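Local coordinates for MccB protein (Escherichia coli, PDB 6OM4) that catalyses the ATP-dependent attachment of AMP to the C-terminal end of the precursor peptide MccA, forming the phosphoramidate bond of microcin C7, at residues 94-97 with 98-101; 41-44 with 45-48; 195-198 with 199-202. All coordinates share one frame; numbering follows the deposited sequence.

Interaction 1: residues 94-97 with 98-101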
loop_
_atom_site.group_PDB
_atom_site.type_symbol
_atom_site.label_atom_id
_atom_site.label_comp_id
_atom_site.label_asym_id
_atom_site.label_seq_id
_atom_site.Cartn_x
_atom_site.Cartn_y
_atom_site.Cartn_z
ATOM N N ARG A 94 9.661 -9.971 -10.188
ATOM C CA ARG A 94 9.162 -8.669 -10.713
ATOM C C ARG A 94 9.101 -7.634 -9.582
ATOM O O ARG A 94 9.403 -6.457 -9.781
ATOM C CB ARG A 94 7.806 -8.779 -11.409
ATOM C CG ARG A 94 7.779 -9.795 -12.543
ATOM C CD ARG A 94 8.888 -9.571 -13.553
ATOM N NE ARG A 94 8.713 -10.355 -14.774
ATOM C CZ ARG A 94 9.334 -11.495 -15.061
ATOM N NH1 ARG A 94 10.287 -11.955 -14.269
ATOM N NH2 ARG A 94 8.936 -12.218 -16.096
ATOM N N ASN A 95 8.696 -8.073 -8.397
ATOM C CA ASN A 95 8.754 -7.206 -7.221
ATOM C C ASN A 95 10.212 -6.785 -6.955
ATOM O O ASN A 95 10.447 -5.670 -6.513
ATOM C CB ASN A 95 8.157 -7.816 -5.953
ATOM C CG ASN A 95 6.647 -7.932 -5.911
ATOM O OD1 ASN A 95 5.942 -7.514 -6.839
ATOM N ND2 ASN A 95 6.150 -8.557 -4.849
ATOM N N PHE A 96 11.185 -7.700 -7.142
ATOM C CA PHE A 96 12.602 -7.342 -6.955
ATOM C C PHE A 96 13.008 -6.170 -7.854
ATOM O O PHE A 96 13.740 -5.286 -7.368
ATOM C CB PHE A 96 13.551 -8.524 -7.179
ATOM C CG PHE A 96 13.689 -9.460 -6.003
ATOM C CD1 PHE A 96 12.647 -9.667 -5.096
ATOM C CD2 PHE A 96 14.883 -10.144 -5.811
ATOM C CE1 PHE A 96 12.800 -10.538 -4.021
ATOM C CE2 PHE A 96 15.032 -11.004 -4.730
ATOM C CZ PHE A 96 13.992 -11.202 -3.845
ATOM N N LEU A 97 12.484 -6.094 -9.092
ATOM C CA LEU A 97 12.771 -4.934 -9.947
ATOM C C LEU A 97 12.220 -3.653 -9.320
ATOM O O LEU A 97 12.896 -2.633 -9.325
ATOM C CB LEU A 97 12.226 -5.153 -11.361
ATOM C CG LEU A 97 12.761 -6.408 -12.052
ATOM C CD1 LEU A 97 11.958 -6.692 -13.308
ATOM C CD2 LEU A 97 14.239 -6.305 -12.369
ATOM N N HIS A 98 11.000 -3.702 -8.793
ATOM C CA HIS A 98 10.405 -2.578 -8.111
ATOM C C HIS A 98 11.315 -2.112 -6.949
ATOM O O HIS A 98 11.692 -0.936 -6.879
ATOM C CB HIS A 98 8.981 -2.942 -7.689
ATOM C CG HIS A 98 8.361 -1.946 -6.782
ATOM N ND1 HIS A 98 7.824 -0.757 -7.251
ATOM C CD2 HIS A 98 8.118 -1.993 -5.457
ATOM C CE1 HIS A 98 7.316 -0.111 -6.203
ATOM N NE2 HIS A 98 7.490 -0.841 -5.102
ATOM N N TYR A 99 11.769 -3.025 -6.094
ATOM C CA TYR A 99 12.621 -2.611 -4.926
ATOM C C TYR A 99 13.953 -2.009 -5.425
ATOM O O TYR A 99 14.432 -1.006 -4.879
ATOM C CB TYR A 99 12.827 -3.747 -3.912
ATOM C CG TYR A 99 11.568 -4.484 -3.488
ATOM C CD1 TYR A 99 10.380 -3.805 -3.236
ATOM C CD2 TYR A 99 11.528 -5.873 -3.353
ATOM C CE1 TYR A 99 9.224 -4.462 -2.833
ATOM C CE2 TYR A 99 10.361 -6.538 -2.982
ATOM C CZ TYR A 99 9.187 -5.840 -2.760
ATOM O OH TYR A 99 8.024 -6.519 -2.445
ATOM N N GLN A 100 14.552 -2.611 -6.450
ATOM C CA GLN A 100 15.848 -2.164 -7.008
ATOM C C GLN A 100 15.702 -0.735 -7.504
ATOM O O GLN A 100 16.590 0.072 -7.299
ATOM C CB GLN A 100 16.301 -2.992 -8.210
ATOM C CG GLN A 100 16.764 -4.401 -7.886
ATOM C CD GLN A 100 17.180 -5.229 -9.076
ATOM O OE1 GLN A 100 17.906 -6.248 -8.954
ATOM N NE2 GLN A 100 16.633 -4.897 -10.221
ATOM N N SER A 101 14.544 -0.442 -8.109
ATOM C CA SER A 101 14.304 0.850 -8.711
ATOM C C SER A 101 14.231 1.979 -7.679
ATOM O O SER A 101 14.329 3.144 -8.099
ATOM C CB SER A 101 13.082 0.839 -9.594
ATOM O OG SER A 101 11.864 0.928 -8.851
HETATM O O HOH W 1 7.887 -9.153 -2.646
#

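Interaction 2: residues 41-44 with 45-48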
loop_
_atom_site.group_PDB
_atom_site.type_symbol
_atom_site.label_atom_id
_atom_site.label_comp_id
_atom_site.label_asym_id
_atom_site.label_seq_id
_atom_site.Cartn_x
_atom_site.Cartn_y
_atom_site.Cartn_z
ATOM N N THR A 41 27.156 5.367 -21.858
ATOM C CA THR A 41 27.548 5.035 -20.504
ATOM C C THR A 41 26.722 3.842 -19.992
ATOM O O THR A 41 27.271 2.866 -19.472
ATOM C CB THR A 41 27.446 6.252 -19.573
ATOM O OG1 THR A 41 28.298 7.271 -20.107
ATOM C CG2 THR A 41 27.841 5.974 -18.135
ATOM N N ALA A 42 25.407 3.919 -20.148
ATOM C CA ALA A 42 24.474 2.905 -19.707
ATOM C C ALA A 42 24.871 1.542 -20.279
ATOM O O ALA A 42 24.917 0.499 -19.550
ATOM C CB ALA A 42 23.085 3.279 -20.133
ATOM N N TYR A 43 25.218 1.561 -21.563
ATOM C CA TYR A 43 25.514 0.359 -22.306
ATOM C C TYR A 43 26.721 -0.385 -21.720
ATOM O O TYR A 43 26.751 -1.629 -21.768
ATOM C CB TYR A 43 25.710 0.723 -23.771
ATOM C CG TYR A 43 25.982 -0.435 -24.700
ATOM C CD1 TYR A 43 24.936 -1.187 -25.216
ATOM C CD2 TYR A 43 27.266 -0.720 -25.116
ATOM C CE1 TYR A 43 25.158 -2.194 -26.140
ATOM C CE2 TYR A 43 27.506 -1.737 -26.034
ATOM C CZ TYR A 43 26.451 -2.479 -26.537
ATOM O OH TYR A 43 26.672 -3.488 -27.438
ATOM N N CYS A 44 27.680 0.352 -21.130
ATOM C CA CYS A 44 28.838 -0.264 -20.503
ATOM C C CYS A 44 28.457 -1.170 -19.336
ATOM O O CYS A 44 29.274 -1.979 -18.916
ATOM C CB CYS A 44 29.797 0.781 -19.957
ATOM S SG CYS A 44 30.530 1.770 -21.279
ATOM N N PHE A 45 27.274 -0.976 -18.755
ATOM C CA PHE A 45 26.917 -1.690 -17.536
ATOM C C PHE A 45 25.845 -2.758 -17.781
ATOM O O PHE A 45 25.231 -3.163 -16.833
ATOM C CB PHE A 45 26.473 -0.680 -16.461
ATOM C CG PHE A 45 27.564 0.263 -16.042
ATOM C CD1 PHE A 45 28.508 -0.117 -15.099
ATOM C CD2 PHE A 45 27.711 1.492 -16.661
ATOM C CE1 PHE A 45 29.560 0.733 -14.768
ATOM C CE2 PHE A 45 28.760 2.332 -16.335
ATOM C CZ PHE A 45 29.663 1.968 -15.366
ATOM N N ILE A 46 25.651 -3.220 -19.022
ATOM C CA ILE A 46 24.714 -4.309 -19.271
ATOM C C ILE A 46 25.147 -5.540 -18.459
ATOM O O ILE A 46 24.296 -6.244 -17.808
ATOM C CB ILE A 46 24.592 -4.606 -20.779
ATOM C CG1 ILE A 46 23.989 -3.439 -21.562
ATOM C CG2 ILE A 46 23.771 -5.870 -20.997
ATOM C CD1 ILE A 46 22.765 -2.882 -20.972
ATOM N N THR A 47 26.472 -5.796 -18.464
ATOM C CA THR A 47 27.102 -6.839 -17.665
ATOM C C THR A 47 27.771 -6.134 -16.500
ATOM O O THR A 47 28.132 -4.965 -16.631
ATOM C CB THR A 47 28.129 -7.688 -18.448
ATOM O OG1 THR A 47 29.301 -6.938 -18.787
ATOM C CG2 THR A 47 27.552 -8.257 -19.725
ATOM N N PRO A 48 27.951 -6.804 -15.342
ATOM C CA PRO A 48 28.518 -6.168 -14.150
ATOM C C PRO A 48 29.901 -5.595 -14.476
ATOM O O PRO A 48 30.745 -6.296 -14.984
ATOM C CB PRO A 48 28.668 -7.315 -13.136
ATOM C CG PRO A 48 27.642 -8.338 -13.590
ATOM C CD PRO A 48 27.601 -8.216 -15.097
HETATM O O HOH W 2 28.707 -4.556 -20.022
#

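Interaction 3: residues 195-198 with 199-202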
loop_
_atom_site.group_PDB
_atom_site.type_symbol
_atom_site.label_atom_id
_atom_site.label_comp_id
_atom_site.label_asym_id
_atom_site.label_seq_id
_atom_site.Cartn_x
_atom_site.Cartn_y
_atom_site.Cartn_z
ATOM N N ASN A 195 -18.268 -6.051 17.858
ATOM C CA ASN A 195 -19.507 -5.273 18.081
ATOM C C ASN A 195 -19.440 -4.449 19.380
ATOM O O ASN A 195 -20.384 -3.701 19.671
ATOM C CB ASN A 195 -20.741 -6.184 18.067
ATOM C CG ASN A 195 -20.726 -7.293 19.106
ATOM O OD1 ASN A 195 -19.833 -7.395 19.951
ATOM N ND2 ASN A 195 -21.748 -8.133 19.059
ATOM N N ASP A 196 -18.356 -4.605 20.164
ATOM C CA ASP A 196 -18.063 -3.743 21.286
ATOM C C ASP A 196 -16.564 -3.467 21.295
ATOM O O ASP A 196 -15.787 -4.293 20.849
ATOM C CB ASP A 196 -18.473 -4.367 22.623
ATOM C CG ASP A 196 -19.954 -4.181 22.969
ATOM O OD1 ASP A 196 -20.385 -2.991 23.226
ATOM O OD2 ASP A 196 -20.682 -5.210 22.943
ATOM N N TYR A 197 -16.178 -2.342 21.893
ATOM C CA TYR A 197 -14.788 -1.955 21.999
ATOM C C TYR A 197 -13.916 -3.079 22.565
ATOM O O TYR A 197 -12.781 -3.316 22.106
ATOM C CB TYR A 197 -14.641 -0.697 22.851
ATOM C CG TYR A 197 -13.210 -0.339 23.093
ATOM C CD1 TYR A 197 -12.508 -0.847 24.178
ATOM C CD2 TYR A 197 -12.538 0.507 22.226
ATOM C CE1 TYR A 197 -11.182 -0.517 24.391
ATOM C CE2 TYR A 197 -11.231 0.873 22.447
ATOM C CZ TYR A 197 -10.534 0.335 23.508
ATOM O OH TYR A 197 -9.209 0.663 23.663
ATOM N N THR A 198 -14.433 -3.762 23.584
ATOM C CA THR A 198 -13.700 -4.753 24.338
ATOM C C THR A 198 -13.321 -5.987 23.496
ATOM O O THR A 198 -12.330 -6.656 23.769
ATOM C CB THR A 198 -14.519 -5.133 25.587
ATOM O OG1 THR A 198 -13.565 -5.696 26.482
ATOM C CG2 THR A 198 -15.648 -6.099 25.315
ATOM N N ASP A 199 -14.053 -6.263 22.421
ATOM C CA ASP A 199 -13.715 -7.364 21.533
ATOM C C ASP A 199 -12.346 -7.179 20.837
ATOM O O ASP A 199 -11.793 -8.129 20.354
ATOM C CB ASP A 199 -14.824 -7.567 20.501
ATOM C CG ASP A 199 -16.117 -8.069 21.138
ATOM O OD1 ASP A 199 -16.032 -8.716 22.186
ATOM O OD2 ASP A 199 -17.194 -7.767 20.596
ATOM N N LEU A 200 -11.817 -5.952 20.778
ATOM C CA LEU A 200 -10.499 -5.701 20.149
ATOM C C LEU A 200 -9.356 -6.370 20.916
ATOM O O LEU A 200 -8.322 -6.671 20.322
ATOM C CB LEU A 200 -10.283 -4.198 20.003
ATOM C CG LEU A 200 -11.139 -3.557 18.923
ATOM C CD1 LEU A 200 -11.171 -2.041 19.064
ATOM C CD2 LEU A 200 -10.640 -3.948 17.532
ATOM N N HIS A 201 -9.588 -6.711 22.197
ATOM C CA HIS A 201 -8.629 -7.500 22.957
ATOM C C HIS A 201 -8.421 -8.896 22.349
ATOM O O HIS A 201 -7.425 -9.534 22.689
ATOM C CB HIS A 201 -9.046 -7.594 24.447
ATOM C CG HIS A 201 -9.026 -6.270 25.133
ATOM N ND1 HIS A 201 -7.849 -5.612 25.428
ATOM C CD2 HIS A 201 -10.024 -5.454 25.541
ATOM C CE1 HIS A 201 -8.128 -4.448 25.972
ATOM N NE2 HIS A 201 -9.443 -4.329 26.071
ATOM N N LYS A 202 -9.357 -9.378 21.513
ATOM C CA LYS A 202 -9.271 -10.706 20.904
ATOM C C LYS A 202 -8.445 -10.670 19.608
ATOM O O LYS A 202 -8.206 -11.715 18.985
ATOM C CB LYS A 202 -10.661 -11.270 20.580
ATOM C CG LYS A 202 -11.467 -11.750 21.783
ATOM C CD LYS A 202 -12.600 -10.827 22.173
ATOM C CE LYS A 202 -13.631 -11.454 23.093
ATOM N NZ LYS A 202 -14.722 -12.095 22.329
#

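Interaction 1: residues 94-97 with 98-101
Asn95, Phe96 and Leu97 meet Tyr99, Gln100 and Ser101 in a local contact between successive turns of the short helix 93-101. Four backbone bonds of the i to i+4 kind run along it; the first, His98 N to Arg94 O, is weak, whereas Gln100 N to Phe96 O measures 2.9 Å. Asn95 O also lies over one face of the Tyr99 ring, toward its rim, 3.3 Å from Tyr99 CD2. With its CG beside the backbone N (chi1 -48°), Tyr99 points the same way as Asn95, and amide and ring planes stand 60° apart. A water joins the two polar ends, accepting from Asn95 ND2 at 2.9 Å and lying 2.6 Å from Tyr99 OH at the edge of the ring; Asn95 ND2 is also bonded to Ser137 OG. Such i, i+4 pairing is ordinary alpha-helical geometry, and this helix stands beside helix 106-114, whose Val109 and Leu113 touch Tyr99 and whose Pro106 and Gln110 touch Phe96. Tyr99 CD2 comes obliquely to the Phe96 ring, 4.3 Å from Phe96 CD1. His98, its CG anti to the backbone N (chi1 170°), carries its ring away from segment 94-97 to bond Tyr313 OH through NE2. Arg94 is known to bind ATP, though no ligand is bound to it here. Ser101 OG turns back to donate to His98 O at 2.7 Å.

Interaction 2: residues 41-44 with 45-48
The Phe45 ring turns an edge toward the carbonyl oxygens of Thr41 and Ala42, both near its plane, and Thr41 O comes within 3.2 Å of Phe45 CD2. The Phe69 ring of helix 62-74 meets that of Phe45 with planes about 45° apart, while the Tyr43 ring is approached obliquely by Ile46 CG1, 4.4 Å from Tyr43 CD1. A type I beta turn from Tyr43 to Ile46 leads the chain out of helix 32-43 toward strand 49-50, within the small N-terminal alpha/beta unit, whose make-up is consistent with a RiPP recognition element. Phe45 N donates to Ala42 O at 2.9 Å, approaching from above the carbonyl plane, and Ile46 N bonds Tyr43 O only weakly. Because Phe45 CG lies beside its own backbone N (chi1 -64°), the ring runs alongside Thr41 and points the same way, with Thr41 CG2 4.2 Å from Phe45 CE2. Thr41 OG1 is hydrogen-bonded to Asn37 O, one turn back in the helix. Cys44 and Phe45 both touch Ala54 of helix 51-58. A water links the turn to the residue after it, donating to Cys44 O at 2.9 Å and accepting from Thr47 N at 3.0 Å.

Interaction 3: residues 195-198 with 199-202
Asp199 reaches back to Asn195 and Asp196 at the start of the 3-10 segment 197-202, and the backbone bonds set the frame. Asp199 N donates to Asp196 O at 3.1 Å, Leu200 N to Tyr197 O at 3.1 Å, and His201 N to Thr198 O at 3.2 Å. This i to i+3 ladder defines 3-10 geometry, and each of the three donors stands well above its carbonyl plane, 51° out in the case of Asp199 N.

Polar side-chain contacts gather on the Asp199 carboxylate. Its CG lies beside the backbone N (chi1 -68°), which brings OD2 back to the backbone N-H groups that precede the 3-10 segment, where it receives two weak bonds, from Asn195 N and from Asp196 N, each 3.4 Å long. The other oxygen, OD1, takes part in a long salt bridge to Lys202 NZ at 3.6 Å. Since the Asp196 carboxylate is also near, the lysine and the two amide donors probably offset some of the mutual repulsion of the two acids.

The remaining contacts involve the rings. The backbone oxygen of Thr198 lies at the edge of the His201 ring, 3.1 Å from His201 CD2; the side chains of Thr198 and His201 cross at about a right angle. Tyr197 has its ring swung anti to the backbone N (chi1 175°), and Leu200 CD1 approaches that ring obliquely, 4.3 Å from Tyr197 CD2.

Leu200 also touches Ile194, an ATP-binding residue, and the side chain of Asn195 is about 6 Å from the bound adenosine phosphoramidate. The 3-10 turn lies on the crossover that carries the chain of this Rossmann-like domain from edge strand 186-191 to strand 208-211, and Tyr197, Leu200 and His201 all rest against Tyr226 of helix 219-230.

How the interactions relate
From the N terminus, interaction 2 comes first, closing the turn that leads from helix 32-43 toward strand 49-50 in the N-terminal unit. Interaction 1 follows within helix 93-101, which packs on helix 106-114; its centre is about 19 Å from that of interaction 2, with no touch between them. Interaction 3 comes last, on the crossover between strands 186-191 and 208-211, where the 3-10 segment rests on helix 219-230. It lies on the opposite side of the chain's centre from both others, about 39 Å from interaction 1, centre to centre. All three are local and in series, so none nests or crosses. Only interaction 3 comes near the nucleotide bound in this chain, through Asn195 at its start.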